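Local coordinates for protein ketosynthase (Streptomyces sp. MSC090213JE08, PDB 6KXD) that probably serves as the chain length factor-like partner in the ishigamide ketosynthase of a highly reducing type II polyketide synthase, which elongates the polyketide chain, at residues Phe335-Val340 and Ala369-Ile374; Pro248-Leu253 and Ala339-Ala344; Thr23-Val28 and Glu37-Val42; Ser180-Leu185 and Ala355-Val360; Trp288-Cys293 and Ala309-Asp314. All blocks are in the same frame, centred on the assembly; numbering follows the deposited sequence.

In the fold
All five contacts are largely buried. Contact 4 comes nearest the middle of the chain, about 8 Å between centres; contact 5 lies farthest out at about 19 Å, and its exposed Asp314 stands on the short, weakly bonded helix 313-316. Contacts 1 and 2 share helix 332-344, pressing it against neighbouring strands 365-373 and 250-259; their centres are about 4 Å apart. Contact 3 sets helix 35-44 on strand 20-29, and contact 4 brings helix 180-193 to strand 354-360, the sheet neighbour of 365-373. Branched aliphatic groups dominate contacts 1, 2 and 4, aromatic rings contact 3, and a single methyl pair contact 5, with two carbonyl oxygens passing at its other end.

Contact 1 (Phe335-Val340 and Ala369-Ile374); sequences FQIAAV and AVLRLI
Val340 and Leu373 make the tight end of this contact. CG1 of Val340 reaches CD2 of Leu373 at 3.5 Å, closer than methyl carbons usually come, while the other branch, CD1 of Leu373, stays 4.1 Å from the same Val340 CG1. One valine methyl therefore sits against both ends of the leucine fork, nearer one prong. Val340 can offer that methyl because CG1 stands anti to the backbone N (chi1 170°), swung outward from the helix toward the strand.

One turn back the fit is easier. Ile337 presents only its short branch, and CG2 meets CD1 of Leu371 at 4.1 Å, the two side chains running at about a right angle to each other. All four residues are buried; the looser, solvent side is the far face of strand 365-373, where partly exposed Arg372 gives NH1 to the carbonyl of Gly352.

Helix 332-344 is held on other sides as well. The amide of Gln336 bonds to the carbonyls of Val291 and Cys358, Ile337 and Ala338 rest on strand 20-29, and strand 365-373 is paired on its two edges with strands 250-259 and 354-360.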
# COMPACT_ATOMS: atom_id res chain seq x y z
N PHE B 335 -9.62 -7.63 13.46
CA PHE B 335 -10.37 -7.86 14.68
C PHE B 335 -11.48 -8.86 14.39
O PHE B 335 -11.71 -9.74 15.20
CB PHE B 335 -10.93 -6.58 15.25
CG PHE B 335 -9.93 -5.68 15.90
CD1 PHE B 335 -8.65 -6.14 16.18
CD2 PHE B 335 -10.28 -4.42 16.28
CE1 PHE B 335 -7.73 -5.31 16.81
CE2 PHE B 335 -9.36 -3.59 16.89
CZ PHE B 335 -8.11 -4.06 17.19
N GLN B 336 -12.03 -8.83 13.17
CA GLN B 336 -13.11 -9.77 12.83
C GLN B 336 -12.61 -11.22 12.79
O GLN B 336 -13.24 -12.11 13.37
CB GLN B 336 -13.77 -9.36 11.52
CG GLN B 336 -14.56 -8.09 11.71
CD GLN B 336 -14.88 -7.50 10.37
OE1 GLN B 336 -14.45 -6.42 10.02
NE2 GLN B 336 -15.65 -8.23 9.60
N ILE B 337 -11.48 -11.42 12.12
CA ILE B 337 -10.84 -12.68 12.03
C ILE B 337 -10.43 -13.12 13.44
O ILE B 337 -10.70 -14.22 13.83
CB ILE B 337 -9.67 -12.65 11.04
CG1 ILE B 337 -10.16 -12.45 9.60
CG2 ILE B 337 -8.89 -13.93 11.19
CD1 ILE B 337 -9.06 -12.21 8.62
N ALA B 338 -9.79 -12.24 14.20
CA ALA B 338 -9.42 -12.54 15.59
C ALA B 338 -10.64 -12.91 16.45
O ALA B 338 -10.52 -13.83 17.28
CB ALA B 338 -8.66 -11.42 16.21
N ALA B 339 -11.77 -12.22 16.29
CA ALA B 339 -12.97 -12.56 17.03
C ALA B 339 -13.41 -13.99 16.69
O ALA B 339 -13.82 -14.73 17.58
CB ALA B 339 -14.06 -11.56 16.78
N VAL B 340 -13.33 -14.38 15.42
CA VAL B 340 -13.63 -15.74 15.02
C VAL B 340 -12.70 -16.72 15.72
O VAL B 340 -13.16 -17.73 16.27
CB VAL B 340 -13.60 -15.94 13.50
CG1 VAL B 340 -13.67 -17.40 13.14
CG2 VAL B 340 -14.70 -15.17 12.79
N ALA B 369 -13.78 -12.99 3.53
CA ALA B 369 -12.93 -14.15 3.68
C ALA B 369 -13.74 -15.30 4.26
O ALA B 369 -14.50 -15.13 5.22
CB ALA B 369 -11.72 -13.86 4.53
N VAL B 370 -13.43 -16.50 3.75
CA VAL B 370 -14.01 -17.75 4.27
C VAL B 370 -12.89 -18.58 4.89
O VAL B 370 -11.84 -18.79 4.28
CB VAL B 370 -14.74 -18.51 3.15
CG1 VAL B 370 -15.30 -19.84 3.62
CG2 VAL B 370 -15.84 -17.66 2.56
N LEU B 371 -13.07 -18.92 6.17
CA LEU B 371 -12.06 -19.68 6.93
C LEU B 371 -12.65 -21.02 7.32
O LEU B 371 -13.84 -21.12 7.55
CB LEU B 371 -11.72 -18.95 8.22
CG LEU B 371 -11.33 -17.47 8.06
CD1 LEU B 371 -11.12 -16.85 9.42
CD2 LEU B 371 -10.08 -17.33 7.23
N ARG B 372 -11.79 -22.02 7.47
CA ARG B 372 -12.19 -23.24 8.12
C ARG B 372 -11.46 -23.32 9.45
O ARG B 372 -10.20 -23.26 9.43
CB ARG B 372 -11.88 -24.41 7.20
CG ARG B 372 -11.83 -25.73 7.96
CD ARG B 372 -12.69 -26.84 7.43
NE ARG B 372 -13.16 -26.75 6.06
CZ ARG B 372 -14.43 -27.01 5.70
NH1 ARG B 372 -15.36 -27.18 6.63
NH2 ARG B 372 -14.73 -27.06 4.42
N LEU B 373 -12.23 -23.43 10.55
CA LEU B 373 -11.66 -23.45 11.89
C LEU B 373 -11.08 -24.86 12.08
O LEU B 373 -11.67 -25.84 11.63
CB LEU B 373 -12.69 -23.02 12.94
CG LEU B 373 -13.34 -21.67 12.64
CD1 LEU B 373 -14.46 -21.36 13.59
CD2 LEU B 373 -12.28 -20.57 12.66
N ILE B 374 -9.86 -24.92 12.62
CA ILE B 374 -9.17 -26.16 12.81
C ILE B 374 -8.95 -26.27 14.32
O ILE B 374 -9.89 -26.65 15.01
CB ILE B 374 -7.91 -26.21 11.94
CG1 ILE B 374 -8.31 -26.11 10.47
CG2 ILE B 374 -7.07 -27.45 12.22
CD1 ILE B 374 -7.14 -25.88 9.57

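Contact 2 (Pro248-Leu253 and Ala339-Ala344); sequences PLAAVL and AVLAAA
Leu341 reaches Ala250 because its CG stands anti to the carbonyl carbon, beside the backbone N (chi1 -60°), and the chain then runs on extended to CD1 (chi2 177°). That leaves the second branch, CD2, turned to the strand, where it comes to 3.8 Å from CB of Ala250. The same methyl is 4.3 Å from CB of Leu249, so one leucine branch is set against two consecutive residues.

Two neighbours in a regular strand would not both point at one helix. Here they do because Leu249 and Ala250 form a classic beta bulge opposite Ile22, the first bulge residue having helix-like backbone torsions (psi -31°) before the strand proper starts at Ala250. Both CB atoms consequently turn toward helix 332-344.

The other methyls find an aromatic neighbour. CD1 of Leu341 packs on CD1 of Trp25, on strand 20-29, and CD1 of Leu249 touches the same ring carbon, so the indole adjoins both leucines. Leu249 is partly exposed, whereas Leu341 and Ala250 are buried.

Everything that meets between the two segments is a methyl or methylene carbon. Such a contact rests on shape and on exclusion of water: a small alanine methyl lets the leucine branch come close to the strand, and the polar work of the bulge is left to backbone bonds with Ile22 and Ile374.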
# COMPACT_ATOMS: atom_id res chain seq x y z
N PRO B 248 -2.29 -25.33 13.07
CA PRO B 248 -3.22 -24.39 12.44
C PRO B 248 -4.47 -24.14 13.30
O PRO B 248 -5.08 -25.08 13.83
CB PRO B 248 -3.55 -25.03 11.08
CG PRO B 248 -3.25 -26.50 11.29
CD PRO B 248 -2.08 -26.53 12.25
N LEU B 249 -4.84 -22.86 13.40
CA LEU B 249 -6.04 -22.44 14.06
C LEU B 249 -7.17 -22.34 13.04
O LEU B 249 -8.33 -22.52 13.40
CB LEU B 249 -5.84 -21.08 14.76
CG LEU B 249 -4.59 -20.96 15.62
CD1 LEU B 249 -4.50 -19.57 16.25
CD2 LEU B 249 -4.58 -22.03 16.70
N ALA B 250 -6.83 -22.00 11.78
CA ALA B 250 -7.81 -21.81 10.77
C ALA B 250 -7.13 -21.83 9.42
O ALA B 250 -5.98 -21.42 9.27
CB ALA B 250 -8.55 -20.51 10.98
N ALA B 251 -7.85 -22.32 8.43
CA ALA B 251 -7.38 -22.34 7.06
C ALA B 251 -8.12 -21.24 6.32
O ALA B 251 -9.30 -21.08 6.53
CB ALA B 251 -7.64 -23.65 6.39
N VAL B 252 -7.36 -20.45 5.55
CA VAL B 252 -7.93 -19.44 4.71
C VAL B 252 -8.31 -20.08 3.37
O VAL B 252 -7.46 -20.37 2.54
CB VAL B 252 -6.97 -18.25 4.50
CG1 VAL B 252 -7.62 -17.22 3.61
CG2 VAL B 252 -6.51 -17.63 5.80
N LEU B 253 -9.62 -20.34 3.20
CA LEU B 253 -10.13 -21.02 2.04
C LEU B 253 -10.30 -20.07 0.86
O LEU B 253 -10.17 -20.45 -0.28
CB LEU B 253 -11.47 -21.65 2.43
CG LEU B 253 -11.42 -22.69 3.53
CD1 LEU B 253 -12.70 -23.49 3.52
CD2 LEU B 253 -10.23 -23.62 3.37
N ALA B 339 -11.77 -12.22 16.29
CA ALA B 339 -12.97 -12.56 17.03
C ALA B 339 -13.41 -13.99 16.69
O ALA B 339 -13.82 -14.73 17.58
CB ALA B 339 -14.06 -11.56 16.78
N VAL B 340 -13.33 -14.38 15.42
CA VAL B 340 -13.63 -15.74 15.02
C VAL B 340 -12.70 -16.72 15.72
O VAL B 340 -13.16 -17.73 16.27
CB VAL B 340 -13.60 -15.94 13.50
CG1 VAL B 340 -13.67 -17.40 13.14
CG2 VAL B 340 -14.70 -15.17 12.79
N LEU B 341 -11.39 -16.41 15.75
CA LEU B 341 -10.45 -17.31 16.34
C LEU B 341 -10.68 -17.40 17.86
O LEU B 341 -10.55 -18.50 18.44
CB LEU B 341 -9.03 -16.84 16.05
CG LEU B 341 -8.67 -16.75 14.57
CD1 LEU B 341 -7.26 -16.21 14.37
CD2 LEU B 341 -8.80 -18.09 13.92
N ALA B 342 -11.00 -16.26 18.49
CA ALA B 342 -11.29 -16.16 19.90
C ALA B 342 -12.54 -17.00 20.27
O ALA B 342 -12.53 -17.71 21.30
CB ALA B 342 -11.47 -14.73 20.30
N ALA B 343 -13.60 -16.86 19.47
CA ALA B 343 -14.85 -17.61 19.62
C ALA B 343 -14.58 -19.11 19.47
O ALA B 343 -15.18 -19.96 20.18
CB ALA B 343 -15.84 -17.18 18.58
N ALA B 344 -13.69 -19.44 18.52
CA ALA B 344 -13.38 -20.81 18.20
C ALA B 344 -12.50 -21.45 19.28
O ALA B 344 -12.70 -22.59 19.58
CB ALA B 344 -12.74 -20.92 16.84

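Contact 3 (Thr23-Val28 and Glu37-Val42)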
# COMPACT_ATOMS: atom_id res chain seq x y z
N THR B 23 -1.67 -19.71 12.15
CA THR B 23 -1.11 -20.54 13.25
C THR B 23 -0.89 -19.71 14.50
O THR B 23 -0.45 -20.25 15.53
CB THR B 23 0.18 -21.22 12.79
OG1 THR B 23 1.10 -20.15 12.59
CG2 THR B 23 -0.03 -22.02 11.53
N GLY B 24 -1.28 -18.44 14.47
CA GLY B 24 -1.14 -17.60 15.61
C GLY B 24 -1.77 -16.24 15.34
O GLY B 24 -1.93 -15.88 14.19
N TRP B 25 -2.07 -15.54 16.42
CA TRP B 25 -2.61 -14.22 16.31
C TRP B 25 -2.33 -13.43 17.55
O TRP B 25 -2.00 -13.95 18.62
CB TRP B 25 -4.09 -14.25 16.01
CG TRP B 25 -4.96 -14.87 17.04
CD1 TRP B 25 -5.16 -16.19 17.28
CD2 TRP B 25 -5.74 -14.15 18.00
NE1 TRP B 25 -6.06 -16.35 18.30
CE2 TRP B 25 -6.42 -15.13 18.77
CE3 TRP B 25 -5.96 -12.80 18.27
CZ2 TRP B 25 -7.29 -14.78 19.80
CZ3 TRP B 25 -6.81 -12.45 19.30
CH2 TRP B 25 -7.47 -13.43 20.05
N SER B 26 -2.48 -12.12 17.37
CA SER B 26 -2.29 -11.20 18.39
C SER B 26 -3.19 -10.02 18.13
O SER B 26 -3.61 -9.79 17.00
CB SER B 26 -0.85 -10.78 18.46
OG SER B 26 -0.63 -10.10 19.68
N ALA B 27 -3.45 -9.28 19.19
CA ALA B 27 -4.27 -8.11 19.09
C ALA B 27 -3.95 -7.16 20.23
O ALA B 27 -3.66 -7.54 21.35
CB ALA B 27 -5.73 -8.46 19.12
N VAL B 28 -4.03 -5.88 19.89
CA VAL B 28 -4.03 -4.84 20.83
C VAL B 28 -5.28 -4.07 20.44
O VAL B 28 -5.44 -3.71 19.28
CB VAL B 28 -2.78 -3.96 20.74
CG1 VAL B 28 -2.87 -2.80 21.70
CG2 VAL B 28 -1.50 -4.75 20.94
N GLU B 37 -6.65 -10.60 26.28
CA GLU B 37 -7.61 -9.58 26.62
C GLU B 37 -8.66 -9.53 25.50
O GLU B 37 -9.83 -9.32 25.77
CB GLU B 37 -7.00 -8.19 26.81
CG GLU B 37 -6.30 -7.96 28.15
CD GLU B 37 -4.93 -8.61 28.23
OE1 GLU B 37 -4.29 -8.52 29.30
OE2 GLU B 37 -4.52 -9.25 27.21
N PHE B 38 -8.21 -9.64 24.24
CA PHE B 38 -9.13 -9.56 23.09
C PHE B 38 -10.12 -10.73 23.17
O PHE B 38 -11.37 -10.58 23.02
CB PHE B 38 -8.34 -9.63 21.78
CG PHE B 38 -9.20 -9.40 20.58
CD1 PHE B 38 -9.53 -8.11 20.17
CD2 PHE B 38 -9.74 -10.48 19.88
CE1 PHE B 38 -10.36 -7.92 19.07
CE2 PHE B 38 -10.55 -10.28 18.78
CZ PHE B 38 -10.87 -9.00 18.38
N ALA B 39 -9.56 -11.91 23.39
CA ALA B 39 -10.33 -13.16 23.45
C ALA B 39 -11.35 -13.06 24.59
O ALA B 39 -12.55 -13.36 24.42
CB ALA B 39 -9.38 -14.32 23.62
N ALA B 40 -10.90 -12.60 25.75
CA ALA B 40 -11.79 -12.39 26.89
C ALA B 40 -12.93 -11.44 26.51
O ALA B 40 -14.11 -11.73 26.76
CB ALA B 40 -11.01 -11.90 28.08
N GLY B 41 -12.60 -10.33 25.85
CA GLY B 41 -13.60 -9.30 25.51
C GLY B 41 -14.62 -9.80 24.51
O GLY B 41 -15.83 -9.51 24.60
N VAL B 42 -14.13 -10.56 23.52
CA VAL B 42 -14.97 -11.07 22.46
C VAL B 42 -15.94 -12.11 23.03
O VAL B 42 -17.13 -12.16 22.69
CB VAL B 42 -14.14 -11.66 21.31
CG1 VAL B 42 -14.99 -12.59 20.45
CG2 VAL B 42 -13.52 -10.54 20.48
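Trp25 and Phe38 supply the aromatic part. The six-membered ring of the indole and the phenyl ring have centroids 5.8 Å apart and planes inclined at 77°, an oblique meeting in which CZ3 of Trp25 comes to 3.6 Å from CD2 of Phe38. CH2 of Trp25 is next, 3.7 Å from the same Phe38 CD2, so it is the far corner of the indole that does the touching. Phe38 holds CG anti to its own N (chi1 -174°), which carries the ring off the helix and toward the strand.

Methyl contacts complete the set. CB of Ala27 is 3.9 Å from both CG and CB of Phe38, and CB of Ala39 meets the edge of the indole, 4.1 Å from Trp25 CH2. The axes of segments 23-28 and 37-42 lie at 79°.

Beyond the pair, Phe38 also meets the ring of Phe335 and touches Ala338, so helix 332-344 adjoins it too. Shrinking Phe38 to an alanine here would probably open a gap where the ring was, costing Trp25 its aromatic partner and the Ala27 methyl its contact with the ring.

Ring carbons and aliphatic carbons carry this contact, consistent with an apolar seam between buried residues of the ketoacyl synthase fold.

Contact 4 (Ser180-Leu185 and Ala355-Val360)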
# COMPACT_ATOMS: atom_id res chain seq x y z
N SER B 180 -8.82 -3.51 4.62
CA SER B 180 -7.37 -3.58 4.40
C SER B 180 -6.80 -4.89 4.99
O SER B 180 -5.81 -5.41 4.47
CB SER B 180 -6.61 -2.37 4.96
OG SER B 180 -6.74 -2.39 6.37
N GLY B 181 -7.33 -5.36 6.11
CA GLY B 181 -6.86 -6.65 6.69
C GLY B 181 -7.08 -7.81 5.74
O GLY B 181 -6.26 -8.72 5.65
N LEU B 182 -8.17 -7.78 4.98
CA LEU B 182 -8.44 -8.82 4.02
C LEU B 182 -7.60 -8.66 2.75
O LEU B 182 -7.21 -9.64 2.19
CB LEU B 182 -9.94 -8.89 3.71
CG LEU B 182 -10.80 -9.16 4.94
CD1 LEU B 182 -12.30 -9.26 4.60
CD2 LEU B 182 -10.36 -10.45 5.59
N LEU B 183 -7.37 -7.43 2.28
CA LEU B 183 -6.47 -7.18 1.18
C LEU B 183 -5.08 -7.68 1.58
O LEU B 183 -4.40 -8.28 0.78
CB LEU B 183 -6.44 -5.69 0.90
CG LEU B 183 -7.75 -5.08 0.39
CD1 LEU B 183 -7.54 -3.61 0.17
CD2 LEU B 183 -8.22 -5.75 -0.89
N ALA B 184 -4.72 -7.42 2.84
CA ALA B 184 -3.41 -7.83 3.30
C ALA B 184 -3.35 -9.36 3.27
O ALA B 184 -2.36 -9.94 2.89
CB ALA B 184 -3.15 -7.35 4.67
N LEU B 185 -4.42 -9.99 3.76
CA LEU B 185 -4.46 -11.43 3.87
C LEU B 185 -4.34 -12.03 2.47
O LEU B 185 -3.64 -13.02 2.26
CB LEU B 185 -5.76 -11.84 4.54
CG LEU B 185 -5.95 -13.34 4.69
CD1 LEU B 185 -4.78 -13.97 5.41
CD2 LEU B 185 -7.23 -13.60 5.44
N ALA B 355 -16.14 -20.19 8.88
CA ALA B 355 -16.41 -18.85 9.27
C ALA B 355 -16.23 -17.93 8.06
O ALA B 355 -15.45 -18.12 7.18
CB ALA B 355 -15.50 -18.43 10.40
N LEU B 356 -17.03 -16.89 8.07
CA LEU B 356 -17.05 -15.88 7.02
C LEU B 356 -16.87 -14.52 7.70
O LEU B 356 -17.59 -14.22 8.67
CB LEU B 356 -18.40 -15.91 6.31
CG LEU B 356 -18.53 -15.04 5.07
CD1 LEU B 356 -19.51 -15.66 4.09
CD2 LEU B 356 -19.04 -13.66 5.44
N VAL B 357 -15.95 -13.73 7.18
CA VAL B 357 -15.77 -12.35 7.66
C VAL B 357 -15.96 -11.43 6.46
O VAL B 357 -15.59 -11.76 5.38
CB VAL B 357 -14.41 -12.13 8.35
CG1 VAL B 357 -14.22 -13.10 9.49
CG2 VAL B 357 -13.24 -12.19 7.40
N CYS B 358 -16.65 -10.32 6.66
CA CYS B 358 -17.01 -9.47 5.59
C CYS B 358 -16.71 -8.04 6.05
O CYS B 358 -16.95 -7.70 7.23
CB CYS B 358 -18.51 -9.61 5.29
SG CYS B 358 -18.96 -8.50 3.94
N ALA B 359 -16.21 -7.21 5.15
CA ALA B 359 -16.07 -5.80 5.46
C ALA B 359 -16.39 -4.96 4.23
O ALA B 359 -16.25 -5.43 3.12
CB ALA B 359 -14.69 -5.48 5.94
N VAL B 360 -16.83 -3.73 4.53
CA VAL B 360 -17.12 -2.69 3.55
C VAL B 360 -16.44 -1.41 4.01
O VAL B 360 -16.32 -1.14 5.15
CB VAL B 360 -18.64 -2.48 3.39
CG1 VAL B 360 -19.25 -3.77 2.91
CG2 VAL B 360 -19.32 -2.01 4.67
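Leu182 meets Val357 with both of its terminal methyls. CD2 comes to 3.8 Å from CG2 of Val357, and CD1 lies 4.2 Å from that same Val357 CG2, so one valine methyl faces the end of the leucine from a slant. On the valine this methyl is the branch held between the backbone N and the carbonyl carbon, CG1 having gone beside the N (chi1 -56°). A little further along, CD1 of Leu182 passes 4.4 Å from the backbone N of Ala359, and Ala359 CB points toward the helix, 4.7 Å from Leu182 CD1.

Helix 180-193 is one of the buried helices of the thiolase fold, in which central helices are sandwiched between sheets. In the next shell stands the other such helix, 332-344: Leu182 packs on Ile337, which also touches Val357.

Helix 298-310 covers the opposite face of the strand, packing on Leu356 and Cys358. At the strand's end the carbonyl of Val360 takes a bond from Arg178 NH1, and backbone pairing with Ala369 on one side and Val291 on the other keeps strand 354-360 inside its sheet. One residue along the helix, Leu183 faces elsewhere and packs on Thr164 of the neighbouring subunit.

Contact 5 (Trp288-Cys293 and Ala309-Asp314)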
# COMPACT_ATOMS: atom_id res chain seq x y z
N TRP B 288 -20.77 -21.23 10.13
CA TRP B 288 -21.00 -21.41 11.53
C TRP B 288 -20.84 -20.09 12.27
O TRP B 288 -21.52 -19.85 13.29
CB TRP B 288 -20.04 -22.50 12.04
CG TRP B 288 -20.02 -22.74 13.52
CD1 TRP B 288 -20.83 -23.56 14.25
CD2 TRP B 288 -19.09 -22.17 14.45
NE1 TRP B 288 -20.48 -23.51 15.57
CE2 TRP B 288 -19.42 -22.66 15.72
CE3 TRP B 288 -18.01 -21.27 14.31
CZ2 TRP B 288 -18.69 -22.31 16.86
CZ3 TRP B 288 -17.31 -20.90 15.44
CH2 TRP B 288 -17.66 -21.42 16.69
N ALA B 289 -19.95 -19.24 11.76
CA ALA B 289 -19.76 -17.90 12.31
C ALA B 289 -19.59 -16.92 11.15
O ALA B 289 -18.81 -17.19 10.22
CB ALA B 289 -18.56 -17.86 13.24
N ALA B 290 -20.39 -15.86 11.18
CA ALA B 290 -20.30 -14.80 10.21
C ALA B 290 -20.15 -13.48 10.96
O ALA B 290 -20.96 -13.14 11.81
CB ALA B 290 -21.53 -14.78 9.34
N VAL B 291 -19.10 -12.74 10.60
CA VAL B 291 -18.71 -11.55 11.32
C VAL B 291 -18.59 -10.41 10.32
O VAL B 291 -17.61 -10.29 9.61
CB VAL B 291 -17.41 -11.74 12.11
CG1 VAL B 291 -17.12 -10.50 12.90
CG2 VAL B 291 -17.48 -12.96 13.04
N PRO B 292 -19.65 -9.58 10.24
CA PRO B 292 -19.65 -8.37 9.43
C PRO B 292 -18.83 -7.30 10.14
O PRO B 292 -18.63 -7.43 11.33
CB PRO B 292 -21.14 -7.96 9.36
CG PRO B 292 -21.83 -8.73 10.45
CD PRO B 292 -20.92 -9.83 10.93
N CYS B 293 -18.44 -6.24 9.44
CA CYS B 293 -17.62 -5.22 10.07
C CYS B 293 -18.48 -4.27 10.92
O CYS B 293 -17.97 -3.53 11.73
CB CYS B 293 -16.80 -4.43 9.06
SG CYS B 293 -17.80 -3.46 7.91
N ALA B 309 -29.33 -12.51 5.45
CA ALA B 309 -30.10 -13.33 4.48
C ALA B 309 -29.29 -14.52 3.93
O ALA B 309 -29.83 -15.53 3.52
CB ALA B 309 -30.54 -12.45 3.36
N LEU B 310 -27.98 -14.35 3.85
CA LEU B 310 -27.11 -15.23 3.16
C LEU B 310 -26.68 -16.40 4.04
O LEU B 310 -26.52 -17.48 3.51
CB LEU B 310 -25.88 -14.47 2.69
CG LEU B 310 -24.92 -15.32 1.87
CD1 LEU B 310 -25.41 -15.40 0.45
CD2 LEU B 310 -23.51 -14.82 1.92
N VAL B 311 -26.42 -16.16 5.33
CA VAL B 311 -25.88 -17.22 6.18
C VAL B 311 -26.92 -17.65 7.21
O VAL B 311 -27.91 -16.95 7.46
CB VAL B 311 -24.55 -16.79 6.84
CG1 VAL B 311 -23.52 -16.45 5.76
CG2 VAL B 311 -24.76 -15.64 7.79
N PRO B 312 -26.76 -18.84 7.83
CA PRO B 312 -27.67 -19.26 8.89
C PRO B 312 -27.73 -18.17 9.96
O PRO B 312 -26.64 -17.63 10.32
CB PRO B 312 -27.03 -20.52 9.45
CG PRO B 312 -26.22 -21.05 8.33
CD PRO B 312 -25.66 -19.81 7.66
N ALA B 313 -28.92 -17.89 10.48
CA ALA B 313 -29.07 -16.85 11.51
C ALA B 313 -28.12 -17.13 12.69
O ALA B 313 -27.56 -16.21 13.26
CB ALA B 313 -30.48 -16.75 11.99
N ASP B 314 -27.93 -18.41 13.01
CA ASP B 314 -27.11 -18.80 14.14
C ASP B 314 -25.65 -18.41 13.91
O ASP B 314 -24.91 -18.18 14.91
CB ASP B 314 -27.18 -20.30 14.41
CG ASP B 314 -28.38 -20.78 15.20
OD1 ASP B 314 -29.17 -19.94 15.66
OD2 ASP B 314 -28.43 -21.98 15.41
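One methyl of Val311, CG2, carries the contact with Ala290. From CB, which is itself 4.4 Å from CB of Ala290, the side chain divides: CG1 goes beside the backbone N (chi1 -59°) and stands back at 4.4 Å from the Ala290 CB, while CG2 takes the place between the N and the carbonyl carbon and comes forward to 3.7 Å from that same Ala290 CB. The alanine methyl points toward the valine and has no further atom to offer, so the meeting is narrow, methyl against methyl. Both residues also touch Leu316, which makes the pair part of a small apolar cluster.

Val311 is the first residue to leave helical geometry after helix 298-310, and Pro312 follows it toward the short, weakly bonded helix 313-316. This is the outer layer of the thiolase-like fold: the end of helix 298-310 and the residues leading to helix 313-316 lie beside strand 287-291, Ala290 being backbone-bonded to Ala315, and the strand runs parallel to strand 354-360. Leu310 packs on helix 265-280.

At the other end Trp288 O and Asp314 O approach to 4.1 Å, two carbonyl oxygens passing without a bond between them. Trp288 O is taken instead by Arg318 NE, and the same arginine forms a cation-pi contact with the indole. The side chain of Trp288 leaves the backbone away from segment 309-314, and its ring packs on Leu373. An acetate ion about 3 Å from the Asp314 side chain probably comes from the crystallisation liquor.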